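Flagellar motor switch protein fliG (Aquifex aeolicus, PDB 3HJL) probably forms part of the rotor-mounted switch complex (C ring) of the bacterial flagellar motor, which helps set the direction of flagellar rotation. Local coordinates at residues K196-A201 against R234-T239; E55-I60 against K87-T92; E112-D117 against P142-E147. All blocks are in the same frame, centred on the assembly; numbering follows the deposited sequence.

Contact 1. Residues K196-A201 against R234-T239; sequences KLEGTA and REKMFT
One lysine makes the whole contact from the side of 234-239: Lys-236 runs over the start of helix 199-209 and meets Glu-198, Thr-200 and Ala-201. Its ammonium forms a salt bridge, Lys-236 NZ to Glu-198 OE1 at 2.8 Å. The nitrogen comes from above the carboxylate plane, 60° out of it, and the two side chains cross at about a right angle. Glu-198 is the N-cap residue of the helix. Its CG is anti to the backbone N (chi1 -169°) and the chain beyond is extended, which carries the carboxylate out to the lysine.

Further back the lysine's carbons make van der Waals contacts. Lys-236 CE lies 3.7 Å from the hydroxyl oxygen Thr-200 OG1. Lys-236 CG packs against the first helical turn, 3.9 Å from Ala-201 N. Here the backbones are close, with the CA atoms of Ala-201 and Lys-236 5.4 Å apart.

In this all-helical part of FliG, a side chain from the last turn of helix 227-237, in the C-terminal domain, lies across the N-terminal turn of helix 199-209. A hydrogen bond from Asn-208 ND2 to Met-237 O ties the same helices. Met-237 packs on helix 212-225 and Phe-238 on helix 302-320.

Contact 2. Residues E55-I60 against K87-T92; sequences EEIENI and KVIPPT
Ile-60 N gives a backbone hydrogen bond of 3.0 Å to Glu-56 O, within the helix that brings Ile-57 and Ile-60 up to Ile-89. No hydrogen bond crosses between the segments. The contact is made by methyl groups instead. Ile-57 CD1 lies 3.7 Å from Ile-89 O. The same methyl is 3.7 Å from Ile-89 CG2, so it touches both atoms of one residue. Ile-57 CG1 follows at 3.9 Å from Ile-89 CG2. The two side chains lie side by side and point opposite ways, the CD1 end of each near the CG2 branch of the other. At the other end of the pair, Ile-57 CG2 touches Ile-89 CD1 at 4.1 Å.

Both side chains have CG1 anti to the carbonyl carbon (chi1 -68° for Ile-57, -54° for Ile-89) and extend fully to CD1. Each therefore offers a methyl at either end to the other.

The contact belongs to the all-helical N-terminal domain of FliG. It joins the early part of helix 54-70 to the chain leaving helix 78-88. Ile-89 is the first residue past that helix, and Pro-90 and Pro-91 lead on to Thr-92, which caps the start of helix 93-114 through Glu-95 N.

Ile-60 lies one turn along from Ile-57. Ile-60 CG2 reaches Ile-89 CD1 at 4.3 Å, a looser contact at the margin. Val-52 touches both Ile-57 and Ile-89.

Contact 3. Residues E112-D117 against P142-E147; sequences EIEKVD and PKKSAE
Glu-114 and Lys-144 lie alongside each other and run in opposite directions, yet their charged ends do not pair. The carboxylate carbon Glu-114 CD rests 3.5 Å from Lys-144 CG, near the root of the lysine. Glu-114 OE1 and Lys-144 NZ stay 6.4 Å apart. Both chains bend at chi2 (80° in Glu-114, -61° in Lys-144). The glutamate turns back to Ser-141, to which its OE2 is hydrogen-bonded.

The lysine passes on to the turn that leads to helix 118-125. There Lys-144 NZ gives a hydrogen bond of 2.7 Å to Val-116 O, arriving almost in line with the carbonyl (161° at the oxygen). Glu-114 O is 3.5 Å from Lys-144 NZ, but the angle is too poor for a hydrogen bond. Lys-144 is a buried residue, and its ammonium is also bonded to Ser-118 OG. Lys-144 NZ has a long salt bridge to Glu-147 OE1, 3.7 Å. Glu-147 OE1 binds the same serine hydroxyl, and its charge probably helps to balance the lysine.

The contact holds the turn after the long helix 93-114 against the first turn of helix 142-150, in the FliG middle domain. Asp-117 caps helix 118-125 and pairs with Arg-119. Ile-113 and Val-116 pack on helices 118-125 and 172-193, and Ile-113 also touches Phe-136 of helix 130-137.

In the fold
The three contacts follow one another along an elongated, all-helical chain and none touches another. Contacts 1 and 2 lie on opposite sides of the chain's centre, their centres 60 Å apart. The centre of contact 3 is about 40 Å from the centres of both. Contact 1 is a surface contact; contacts 2 and 3 are partly buried. No helix is shared, but contact 2 leads out of helix 78-88 to the start of helix 93-114, and contact 3 takes up that helix's far end. Chemistry differs with place. Contact 2 is apolar. Contacts 1 and 3 each rest on a lysine, salt-bridged at the surface in one and bonded to a backbone carbonyl under cover in the other.

Contact 1. Residues K196-A201 against R234-T239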
ATOM      1  N   LYS A 196      17.815  13.820   2.092  1.00 62.98           N
ATOM      2  CA  LYS A 196      17.381  13.035   3.247  1.00 62.94           C
ATOM      3  C   LYS A 196      17.459  13.928   4.472  1.00 60.14           C
ATOM      4  O   LYS A 196      18.427  14.662   4.643  1.00 56.23           O
ATOM      5  CB  LYS A 196      18.262  11.791   3.430  1.00 72.53           C
ATOM      6  CG  LYS A 196      18.022  10.701   2.393  1.00 76.31           C
ATOM      7  CD  LYS A 196      16.807   9.848   2.755  1.00 82.87           C
ATOM      8  CE  LYS A 196      16.464   8.830   1.657  1.00 86.17           C
ATOM      9  NZ  LYS A 196      15.991   9.468   0.394  1.00 82.77           N
ATOM     10  N   LEU A 197      16.444  13.852   5.323  1.00 57.99           N
ATOM     11  CA  LEU A 197      16.314  14.763   6.451  1.00 59.68           C
ATOM     12  C   LEU A 197      15.797  14.001   7.668  1.00 58.50           C
ATOM     13  O   LEU A 197      14.827  13.262   7.564  1.00 60.37           O
ATOM     14  CB  LEU A 197      15.358  15.911   6.049  1.00 56.69           C
ATOM     15  CG  LEU A 197      15.028  16.990   7.085  1.00 61.81           C
ATOM     16  CD1 LEU A 197      15.067  18.380   6.471  1.00 60.08           C
ATOM     17  CD2 LEU A 197      13.683  16.720   7.759  1.00 59.76           C
ATOM     18  N   GLU A 198      16.467  14.157   8.807  1.00 61.09           N
ATOM     19  CA  GLU A 198      16.057  13.486  10.042  1.00 66.38           C
ATOM     20  C   GLU A 198      15.092  14.400  10.786  1.00 52.81           C
ATOM     21  O   GLU A 198      15.484  15.155  11.676  1.00 50.20           O
ATOM     22  CB  GLU A 198      17.273  13.119  10.904  1.00 68.22           C
ATOM     23  CG  GLU A 198      16.944  12.193  12.067  1.00 71.11           C
ATOM     24  CD  GLU A 198      18.184  11.709  12.813  1.00 77.14           C
ATOM     25  OE1 GLU A 198      18.289  10.485  13.031  1.00 90.22           O
ATOM     26  OE2 GLU A 198      19.060  12.536  13.163  1.00 71.04           O
ATOM     27  N   GLY A 199      13.828  14.330  10.385  1.00 51.50           N
ATOM     28  CA  GLY A 199      12.763  15.178  10.930  1.00 58.98           C
ATOM     29  C   GLY A 199      12.613  15.207  12.442  1.00 59.25           C
ATOM     30  O   GLY A 199      12.348  16.268  13.017  1.00 59.22           O
ATOM     31  N   THR A 200      12.755  14.047  13.084  1.00 60.22           N
ATOM     32  CA  THR A 200      12.717  13.964  14.555  1.00 58.97           C
ATOM     33  C   THR A 200      13.835  14.803  15.196  1.00 63.02           C
ATOM     34  O   THR A 200      13.614  15.456  16.219  1.00 66.52           O
ATOM     35  CB  THR A 200      12.822  12.502  15.045  1.00 60.41           C
ATOM     36  OG1 THR A 200      13.906  11.847  14.377  1.00 63.39           O
ATOM     37  CG2 THR A 200      11.542  11.753  14.752  1.00 54.62           C
ATOM     38  N   ALA A 201      15.010  14.815  14.558  1.00 65.17           N
ATOM     39  CA  ALA A 201      16.151  15.612  15.015  1.00 66.01           C
ATOM     40  C   ALA A 201      15.918  17.106  14.811  1.00 61.34           C
ATOM     41  O   ALA A 201      16.168  17.903  15.713  1.00 69.08           O
ATOM     42  CB  ALA A 201      17.434  15.174  14.298  1.00 55.19           C
ATOM     43  N   ARG A 234      11.605  13.164  21.708  1.00 65.22           N
ATOM     44  CA  ARG A 234      12.302  13.361  22.998  1.00 62.06           C
ATOM     45  C   ARG A 234      13.668  12.674  23.045  1.00 63.00           C
ATOM     46  O   ARG A 234      14.583  13.178  23.685  1.00 69.85           O
ATOM     47  CB  ARG A 234      11.462  12.873  24.187  1.00 60.59           C
ATOM     48  CG  ARG A 234      10.091  13.528  24.340  1.00 59.37           C
ATOM     49  CD  ARG A 234       9.482  13.247  25.714  1.00 62.76           C
ATOM     50  NE  ARG A 234       9.418  14.467  26.529  1.00 63.77           N
ATOM     51  CZ  ARG A 234       8.359  15.283  26.629  1.00 64.63           C
ATOM     52  NH1 ARG A 234       7.196  15.023  26.008  1.00 68.43           N
ATOM     53  NH2 ARG A 234       8.451  16.372  27.385  1.00 64.73           N
ATOM     54  N   GLU A 235      13.777  11.502  22.417  1.00 66.58           N
ATOM     55  CA  GLU A 235      15.064  10.802  22.256  1.00 61.53           C
ATOM     56  C   GLU A 235      16.114  11.686  21.563  1.00 57.49           C
ATOM     57  O   GLU A 235      17.282  11.690  21.949  1.00 72.57           O
ATOM     58  CB  GLU A 235      14.872   9.506  21.458  1.00 56.96           C
ATOM     59  CG  GLU A 235      14.186   8.389  22.251  1.00 61.53           C
ATOM     60  CD  GLU A 235      13.881   7.145  21.413  1.00 64.24           C
ATOM     61  OE1 GLU A 235      14.081   7.177  20.174  1.00 62.86           O
ATOM     62  OE2 GLU A 235      13.439   6.130  22.006  1.00 61.30           O
ATOM     63  N   LYS A 236      15.683  12.451  20.569  1.00 62.30           N
ATOM     64  CA  LYS A 236      16.565  13.378  19.859  1.00 66.06           C
ATOM     65  C   LYS A 236      16.830  14.690  20.612  1.00 63.15           C
ATOM     66  O   LYS A 236      17.813  15.378  20.302  1.00 58.20           O
ATOM     67  CB  LYS A 236      15.994  13.686  18.475  1.00 65.64           C
ATOM     68  CG  LYS A 236      15.815  12.462  17.574  1.00 64.41           C
ATOM     69  CD  LYS A 236      17.131  11.816  17.227  1.00 59.25           C
ATOM     70  CE  LYS A 236      16.962  10.790  16.143  1.00 62.82           C
ATOM     71  NZ  LYS A 236      18.262  10.154  15.836  1.00 72.21           N
ATOM     72  N   MET A 237      15.957  15.048  21.567  1.00 66.95           N
ATOM     73  CA  MET A 237      16.123  16.274  22.383  1.00 64.18           C
ATOM     74  C   MET A 237      17.290  16.185  23.371  1.00 59.68           C
ATOM     75  O   MET A 237      17.893  17.209  23.706  1.00 65.51           O
ATOM     76  CB  MET A 237      14.824  16.638  23.118  1.00 63.04           C
ATOM     77  CG  MET A 237      13.730  17.216  22.203  1.00 63.09           C
ATOM     78  SD  MET A 237      12.105  17.350  22.999  1.00 68.55           S
ATOM     79  CE  MET A 237      12.460  18.431  24.383  1.00 66.43           C
ATOM     80  N   PHE A 238      17.552  14.987  23.896  1.00 62.70           N
ATOM     81  CA  PHE A 238      18.783  14.736  24.653  1.00 58.53           C
ATOM     82  C   PHE A 238      19.431  13.439  24.172  1.00 55.95           C
ATOM     83  O   PHE A 238      18.865  12.319  24.356  1.00 58.25           O
ATOM     84  CB  PHE A 238      18.569  14.687  26.171  1.00 58.02           C
ATOM     85  CG  PHE A 238      19.861  14.803  26.952  1.00 51.47           C
ATOM     86  CD1 PHE A 238      20.330  16.050  27.353  1.00 52.50           C
ATOM     87  CD2 PHE A 238      20.655  13.687  27.182  1.00 56.20           C
ATOM     88  CE1 PHE A 238      21.539  16.177  28.009  1.00 56.00           C
ATOM     89  CE2 PHE A 238      21.866  13.802  27.840  1.00 59.41           C
ATOM     90  CZ  PHE A 238      22.311  15.053  28.256  1.00 59.12           C
ATOM     91  N   THR A 239      20.623  13.606  23.578  1.00 59.48           N
ATOM     92  CA  THR A 239      21.405  12.510  23.019  1.00 62.86           C
ATOM     93  C   THR A 239      22.627  12.291  23.907  1.00 64.30           C
ATOM     94  O   THR A 239      22.915  13.106  24.792  1.00 62.97           O
ATOM     95  CB  THR A 239      21.832  12.823  21.540  1.00 71.14           C
ATOM     96  OG1 THR A 239      22.377  11.648  20.929  1.00 86.73           O
ATOM     97  CG2 THR A 239      22.862  13.951  21.470  1.00 66.68           C
TER

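Contact 2. Residues E55-I60 against K87-T92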
ATOM      1  N   GLU A  55     -23.462 -15.172  -8.085  1.00 61.24           N
ATOM      2  CA  GLU A  55     -23.287 -16.423  -7.325  1.00 63.79           C
ATOM      3  C   GLU A  55     -24.579 -17.249  -7.282  1.00 64.01           C
ATOM      4  O   GLU A  55     -24.537 -18.479  -7.361  1.00 60.77           O
ATOM      5  CB  GLU A  55     -22.816 -16.119  -5.889  1.00 68.48           C
ATOM      6  CG  GLU A  55     -22.372 -17.356  -5.079  1.00 72.85           C
ATOM      7  CD  GLU A  55     -21.837 -17.009  -3.688  1.00 76.23           C
ATOM      8  OE1 GLU A  55     -22.424 -16.135  -3.013  1.00 82.29           O
ATOM      9  OE2 GLU A  55     -20.844 -17.638  -3.257  1.00 77.64           O
ATOM     10  N   GLU A  56     -25.715 -16.565  -7.149  1.00 62.30           N
ATOM     11  CA  GLU A  56     -27.024 -17.216  -7.163  1.00 59.49           C
ATOM     12  C   GLU A  56     -27.470 -17.644  -8.578  1.00 59.33           C
ATOM     13  O   GLU A  56     -28.220 -18.611  -8.709  1.00 63.45           O
ATOM     14  CB  GLU A  56     -28.075 -16.329  -6.483  1.00 56.19           C
ATOM     15  CG  GLU A  56     -27.763 -16.078  -4.993  1.00 68.07           C
ATOM     16  CD  GLU A  56     -28.686 -15.050  -4.334  1.00 72.89           C
ATOM     17  OE1 GLU A  56     -29.910 -15.080  -4.601  1.00 81.83           O
ATOM     18  OE2 GLU A  56     -28.185 -14.235  -3.519  1.00 68.88           O
ATOM     19  N   ILE A  57     -27.026 -16.936  -9.623  1.00 53.81           N
ATOM     20  CA  ILE A  57     -27.315 -17.354 -11.011  1.00 52.10           C
ATOM     21  C   ILE A  57     -26.561 -18.644 -11.353  1.00 56.94           C
ATOM     22  O   ILE A  57     -27.078 -19.481 -12.097  1.00 58.72           O
ATOM     23  CB  ILE A  57     -26.946 -16.281 -12.056  1.00 46.59           C
ATOM     24  CG1 ILE A  57     -27.864 -15.065 -11.943  1.00 50.96           C
ATOM     25  CG2 ILE A  57     -27.080 -16.838 -13.453  1.00 49.87           C
ATOM     26  CD1 ILE A  57     -27.543 -13.962 -12.942  1.00 43.30           C
ATOM     27  N   GLU A  58     -25.345 -18.798 -10.815  1.00 54.60           N
ATOM     28  CA  GLU A  58     -24.579 -20.045 -10.974  1.00 65.21           C
ATOM     29  C   GLU A  58     -25.275 -21.254 -10.326  1.00 60.87           C
ATOM     30  O   GLU A  58     -25.293 -22.339 -10.901  1.00 65.43           O
ATOM     31  CB  GLU A  58     -23.173 -19.903 -10.391  1.00 65.35           C
ATOM     32  CG  GLU A  58     -22.260 -18.993 -11.191  1.00 71.45           C
ATOM     33  CD  GLU A  58     -20.905 -18.788 -10.532  1.00 77.15           C
ATOM     34  OE1 GLU A  58     -20.513 -19.617  -9.675  1.00 80.25           O
ATOM     35  OE2 GLU A  58     -20.226 -17.795 -10.879  1.00 86.80           O
ATOM     36  N   ASN A  59     -25.812 -21.061  -9.122  1.00 57.27           N
ATOM     37  CA  ASN A  59     -26.544 -22.112  -8.412  1.00 54.12           C
ATOM     38  C   ASN A  59     -27.848 -22.472  -9.135  1.00 54.06           C
ATOM     39  O   ASN A  59     -28.201 -23.643  -9.214  1.00 55.77           O
ATOM     40  CB  ASN A  59     -26.841 -21.687  -6.968  1.00 61.97           C
ATOM     41  CG  ASN A  59     -25.580 -21.542  -6.116  1.00 62.29           C
ATOM     42  OD1 ASN A  59     -24.587 -22.246  -6.314  1.00 65.44           O
ATOM     43  ND2 ASN A  59     -25.630 -20.636  -5.147  1.00 63.89           N
ATOM     44  N   ILE A  60     -28.552 -21.462  -9.651  1.00 54.07           N
ATOM     45  CA  ILE A  60     -29.736 -21.670 -10.519  1.00 56.28           C
ATOM     46  C   ILE A  60     -29.367 -22.437 -11.799  1.00 61.41           C
ATOM     47  O   ILE A  60     -30.089 -23.345 -12.210  1.00 69.88           O
ATOM     48  CB  ILE A  60     -30.374 -20.317 -10.954  1.00 52.23           C
ATOM     49  CG1 ILE A  60     -31.069 -19.633  -9.773  1.00 57.10           C
ATOM     50  CG2 ILE A  60     -31.397 -20.524 -12.078  1.00 50.04           C
ATOM     51  CD1 ILE A  60     -31.430 -18.174 -10.036  1.00 50.67           C
ATOM     52  N   LYS A  87     -26.597 -14.534 -19.385  1.00 56.68           N
ATOM     53  CA  LYS A  87     -27.005 -13.444 -20.294  1.00 60.56           C
ATOM     54  C   LYS A  87     -28.500 -13.129 -20.160  1.00 66.79           C
ATOM     55  O   LYS A  87     -28.912 -11.973 -20.268  1.00 78.69           O
ATOM     56  CB  LYS A  87     -26.696 -13.777 -21.765  1.00 63.30           C
ATOM     57  CG  LYS A  87     -25.257 -14.236 -22.091  1.00 63.32           C
ATOM     58  CD  LYS A  87     -24.151 -13.484 -21.328  1.00 70.21           C
ATOM     59  CE  LYS A  87     -24.099 -11.991 -21.675  1.00 73.41           C
ATOM     60  NZ  LYS A  87     -22.922 -11.315 -21.045  1.00 65.63           N
ATOM     61  N   VAL A  88     -29.300 -14.164 -19.926  1.00 63.28           N
ATOM     62  CA  VAL A  88     -30.746 -14.034 -19.815  1.00 64.06           C
ATOM     63  C   VAL A  88     -31.147 -13.318 -18.522  1.00 63.21           C
ATOM     64  O   VAL A  88     -31.866 -12.321 -18.561  1.00 55.14           O
ATOM     65  CB  VAL A  88     -31.428 -15.437 -19.845  1.00 60.71           C
ATOM     66  CG1 VAL A  88     -32.939 -15.314 -19.666  1.00 58.91           C
ATOM     67  CG2 VAL A  88     -31.094 -16.165 -21.141  1.00 54.15           C
ATOM     68  N   ILE A  89     -30.664 -13.834 -17.392  1.00 62.92           N
ATOM     69  CA  ILE A  89     -31.009 -13.307 -16.067  1.00 61.42           C
ATOM     70  C   ILE A  89     -30.183 -12.028 -15.832  1.00 56.91           C
ATOM     71  O   ILE A  89     -28.957 -12.110 -15.753  1.00 57.88           O
ATOM     72  CB  ILE A  89     -30.693 -14.342 -14.936  1.00 58.31           C
ATOM     73  CG1 ILE A  89     -31.369 -15.696 -15.220  1.00 61.36           C
ATOM     74  CG2 ILE A  89     -31.141 -13.793 -13.574  1.00 54.56           C
ATOM     75  CD1 ILE A  89     -31.094 -16.769 -14.168  1.00 65.68           C
ATOM     76  N   PRO A  90     -30.846 -10.846 -15.719  1.00 57.75           N
ATOM     77  CA  PRO A  90     -30.083  -9.585 -15.625  1.00 56.87           C
ATOM     78  C   PRO A  90     -29.317  -9.387 -14.307  1.00 48.54           C
ATOM     79  O   PRO A  90     -29.626 -10.050 -13.318  1.00 51.67           O
ATOM     80  CB  PRO A  90     -31.166  -8.514 -15.772  1.00 55.69           C
ATOM     81  CG  PRO A  90     -32.405  -9.162 -15.295  1.00 55.33           C
ATOM     82  CD  PRO A  90     -32.302 -10.605 -15.647  1.00 54.97           C
ATOM     83  N   PRO A  91     -28.311  -8.485 -14.300  1.00 43.82           N
ATOM     84  CA  PRO A  91     -27.541  -8.233 -13.092  1.00 48.43           C
ATOM     85  C   PRO A  91     -28.246  -7.250 -12.154  1.00 51.19           C
ATOM     86  O   PRO A  91     -29.128  -6.509 -12.585  1.00 50.90           O
ATOM     87  CB  PRO A  91     -26.248  -7.629 -13.634  1.00 44.10           C
ATOM     88  CG  PRO A  91     -26.661  -6.906 -14.847  1.00 43.35           C
ATOM     89  CD  PRO A  91     -27.837  -7.646 -15.421  1.00 39.80           C
ATOM     90  N   THR A  92     -27.838  -7.249 -10.887  1.00 49.22           N
ATOM     91  CA  THR A  92     -28.453  -6.405  -9.855  1.00 49.77           C
ATOM     92  C   THR A  92     -27.892  -4.977  -9.922  1.00 54.29           C
ATOM     93  O   THR A  92     -26.838  -4.748 -10.524  1.00 53.36           O
ATOM     94  CB  THR A  92     -28.179  -6.973  -8.439  1.00 41.07           C
ATOM     95  OG1 THR A  92     -26.780  -6.900  -8.160  1.00 48.14           O
ATOM     96  CG2 THR A  92     -28.618  -8.415  -8.332  1.00 37.24           C
TER

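Contact 3. Residues E112-D117 against P142-E147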
ATOM      1  N   GLU A 112      -4.486  11.015 -12.752  1.00 59.26           N
ATOM      2  CA  GLU A 112      -3.235  11.316 -12.055  1.00 65.23           C
ATOM      3  C   GLU A 112      -2.021  11.113 -12.955  1.00 66.15           C
ATOM      4  O   GLU A 112      -1.030  11.841 -12.835  1.00 63.82           O
ATOM      5  CB  GLU A 112      -3.089  10.464 -10.795  1.00 72.95           C
ATOM      6  CG  GLU A 112      -4.094  10.779  -9.706  1.00 80.03           C
ATOM      7  CD  GLU A 112      -3.941  12.189  -9.132  1.00 90.32           C
ATOM      8  OE1 GLU A 112      -2.797  12.603  -8.803  1.00 81.00           O
ATOM      9  OE2 GLU A 112      -4.980  12.869  -8.998  1.00 92.52           O
ATOM     10  N   ILE A 113      -2.088  10.087 -13.811  1.00 64.84           N
ATOM     11  CA  ILE A 113      -1.065   9.822 -14.834  1.00 63.40           C
ATOM     12  C   ILE A 113      -0.997  10.971 -15.857  1.00 55.49           C
ATOM     13  O   ILE A 113       0.078  11.335 -16.330  1.00 65.14           O
ATOM     14  CB  ILE A 113      -1.380   8.474 -15.607  1.00 68.72           C
ATOM     15  CG1 ILE A 113      -1.050   7.256 -14.754  1.00 61.71           C
ATOM     16  CG2 ILE A 113      -0.598   8.388 -16.899  1.00 62.68           C
ATOM     17  CD1 ILE A 113       0.467   7.046 -14.527  1.00 59.05           C
ATOM     18  N   GLU A 114      -2.167  11.507 -16.199  1.00 61.50           N
ATOM     19  CA  GLU A 114      -2.311  12.602 -17.161  1.00 61.43           C
ATOM     20  C   GLU A 114      -1.653  13.901 -16.640  1.00 60.65           C
ATOM     21  O   GLU A 114      -1.245  14.749 -17.421  1.00 61.21           O
ATOM     22  CB  GLU A 114      -3.804  12.867 -17.448  1.00 78.53           C
ATOM     23  CG  GLU A 114      -4.189  12.940 -18.929  1.00 83.05           C
ATOM     24  CD  GLU A 114      -4.333  11.572 -19.564  1.00 80.28           C
ATOM     25  OE1 GLU A 114      -3.757  10.608 -19.027  1.00 95.88           O
ATOM     26  OE2 GLU A 114      -4.991  11.459 -20.618  1.00 72.45           O
ATOM     27  N   LYS A 115      -1.598  14.067 -15.323  1.00 60.54           N
ATOM     28  CA  LYS A 115      -0.916  15.209 -14.715  1.00 62.37           C
ATOM     29  C   LYS A 115       0.611  15.127 -14.792  1.00 65.23           C
ATOM     30  O   LYS A 115       1.284  16.152 -14.705  1.00 75.39           O
ATOM     31  CB  LYS A 115      -1.314  15.347 -13.250  1.00 66.18           C
ATOM     32  CG  LYS A 115      -2.772  15.720 -13.038  1.00 68.18           C
ATOM     33  CD  LYS A 115      -3.108  15.694 -11.558  1.00 74.40           C
ATOM     34  CE  LYS A 115      -4.604  15.661 -11.311  1.00 76.49           C
ATOM     35  NZ  LYS A 115      -4.854  15.547  -9.848  1.00 82.00           N
ATOM     36  N   VAL A 116       1.155  13.922 -14.958  1.00 60.63           N
ATOM     37  CA  VAL A 116       2.596  13.718 -14.921  1.00 61.90           C
ATOM     38  C   VAL A 116       3.230  14.152 -16.241  1.00 66.45           C
ATOM     39  O   VAL A 116       2.675  13.922 -17.288  1.00 60.11           O
ATOM     40  CB  VAL A 116       2.955  12.243 -14.614  1.00 65.00           C
ATOM     41  CG1 VAL A 116       4.468  12.068 -14.494  1.00 54.62           C
ATOM     42  CG2 VAL A 116       2.264  11.782 -13.327  1.00 60.72           C
ATOM     43  N   ASP A 117       4.365  14.844 -16.158  1.00 71.15           N
ATOM     44  CA  ASP A 117       5.101  15.296 -17.333  1.00 55.95           C
ATOM     45  C   ASP A 117       5.391  14.098 -18.263  1.00 54.67           C
ATOM     46  O   ASP A 117       5.934  13.089 -17.832  1.00 56.10           O
ATOM     47  CB  ASP A 117       6.404  15.945 -16.877  1.00 63.32           C
ATOM     48  CG  ASP A 117       7.121  16.670 -17.988  1.00 66.11           C
ATOM     49  OD1 ASP A 117       7.206  17.905 -17.891  1.00 72.61           O
ATOM     50  OD2 ASP A 117       7.592  16.022 -18.949  1.00 61.66           O
ATOM     51  N   PRO A 142      -5.611  10.911 -26.618  1.00 59.79           N
ATOM     52  CA  PRO A 142      -4.765  10.994 -27.829  1.00 54.73           C
ATOM     53  C   PRO A 142      -3.591  11.968 -27.742  1.00 62.89           C
ATOM     54  O   PRO A 142      -2.524  11.685 -28.297  1.00 61.77           O
ATOM     55  CB  PRO A 142      -5.739  11.459 -28.907  1.00 58.08           C
ATOM     56  CG  PRO A 142      -7.073  10.999 -28.454  1.00 57.43           C
ATOM     57  CD  PRO A 142      -7.048  10.892 -26.956  1.00 51.76           C
ATOM     58  N   LYS A 143      -3.789  13.108 -27.074  1.00 67.04           N
ATOM     59  CA  LYS A 143      -2.724  14.091 -26.937  1.00 67.25           C
ATOM     60  C   LYS A 143      -1.656  13.662 -25.925  1.00 65.86           C
ATOM     61  O   LYS A 143      -0.488  13.954 -26.131  1.00 63.59           O
ATOM     62  CB  LYS A 143      -3.265  15.489 -26.603  1.00 72.33           C
ATOM     63  CG  LYS A 143      -2.186  16.611 -26.586  1.00 79.18           C
ATOM     64  CD  LYS A 143      -1.339  16.696 -27.904  1.00 84.72           C
ATOM     65  CE  LYS A 143      -0.153  17.648 -27.770  1.00 84.63           C
ATOM     66  NZ  LYS A 143       0.889  17.398 -28.812  1.00 80.90           N
ATOM     67  N   LYS A 144      -2.054  12.998 -24.831  1.00 58.88           N
ATOM     68  CA  LYS A 144      -1.069  12.424 -23.897  1.00 60.94           C
ATOM     69  C   LYS A 144      -0.232  11.348 -24.547  1.00 59.15           C
ATOM     70  O   LYS A 144       0.991  11.382 -24.460  1.00 61.11           O
ATOM     71  CB  LYS A 144      -1.709  11.823 -22.631  1.00 67.62           C
ATOM     72  CG  LYS A 144      -1.495  12.624 -21.371  1.00 68.22           C
ATOM     73  CD  LYS A 144      -0.024  12.774 -20.983  1.00 65.60           C
ATOM     74  CE  LYS A 144       0.104  13.653 -19.767  1.00 62.16           C
ATOM     75  NZ  LYS A 144       1.394  14.307 -19.629  1.00 57.21           N
ATOM     76  N   SER A 145      -0.896  10.377 -25.172  1.00 60.01           N
ATOM     77  CA  SER A 145      -0.194   9.293 -25.853  1.00 59.85           C
ATOM     78  C   SER A 145       0.723   9.822 -26.960  1.00 54.12           C
ATOM     79  O   SER A 145       1.813   9.293 -27.153  1.00 59.18           O
ATOM     80  CB  SER A 145      -1.169   8.241 -26.394  1.00 57.77           C
ATOM     81  OG  SER A 145      -2.126   8.830 -27.244  1.00 74.19           O
ATOM     82  N   ALA A 146       0.307  10.898 -27.631  1.00 59.06           N
ATOM     83  CA  ALA A 146       1.135  11.548 -28.657  1.00 57.48           C
ATOM     84  C   ALA A 146       2.393  12.189 -28.057  1.00 57.34           C
ATOM     85  O   ALA A 146       3.468  12.079 -28.635  1.00 65.39           O
ATOM     86  CB  ALA A 146       0.324  12.597 -29.408  1.00 48.20           C
ATOM     87  N   GLU A 147       2.236  12.888 -26.927  1.00 59.46           N
ATOM     88  CA  GLU A 147       3.360  13.521 -26.217  1.00 62.89           C
ATOM     89  C   GLU A 147       4.373  12.493 -25.726  1.00 65.49           C
ATOM     90  O   GLU A 147       5.580  12.735 -25.780  1.00 68.50           O
ATOM     91  CB  GLU A 147       2.873  14.318 -25.008  1.00 68.55           C
ATOM     92  CG  GLU A 147       2.214  15.641 -25.315  1.00 69.82           C
ATOM     93  CD  GLU A 147       1.514  16.238 -24.093  1.00 76.08           C
ATOM     94  OE1 GLU A 147       1.915  15.924 -22.947  1.00 79.64           O
ATOM     95  OE2 GLU A 147       0.564  17.030 -24.275  1.00 85.07           O
TER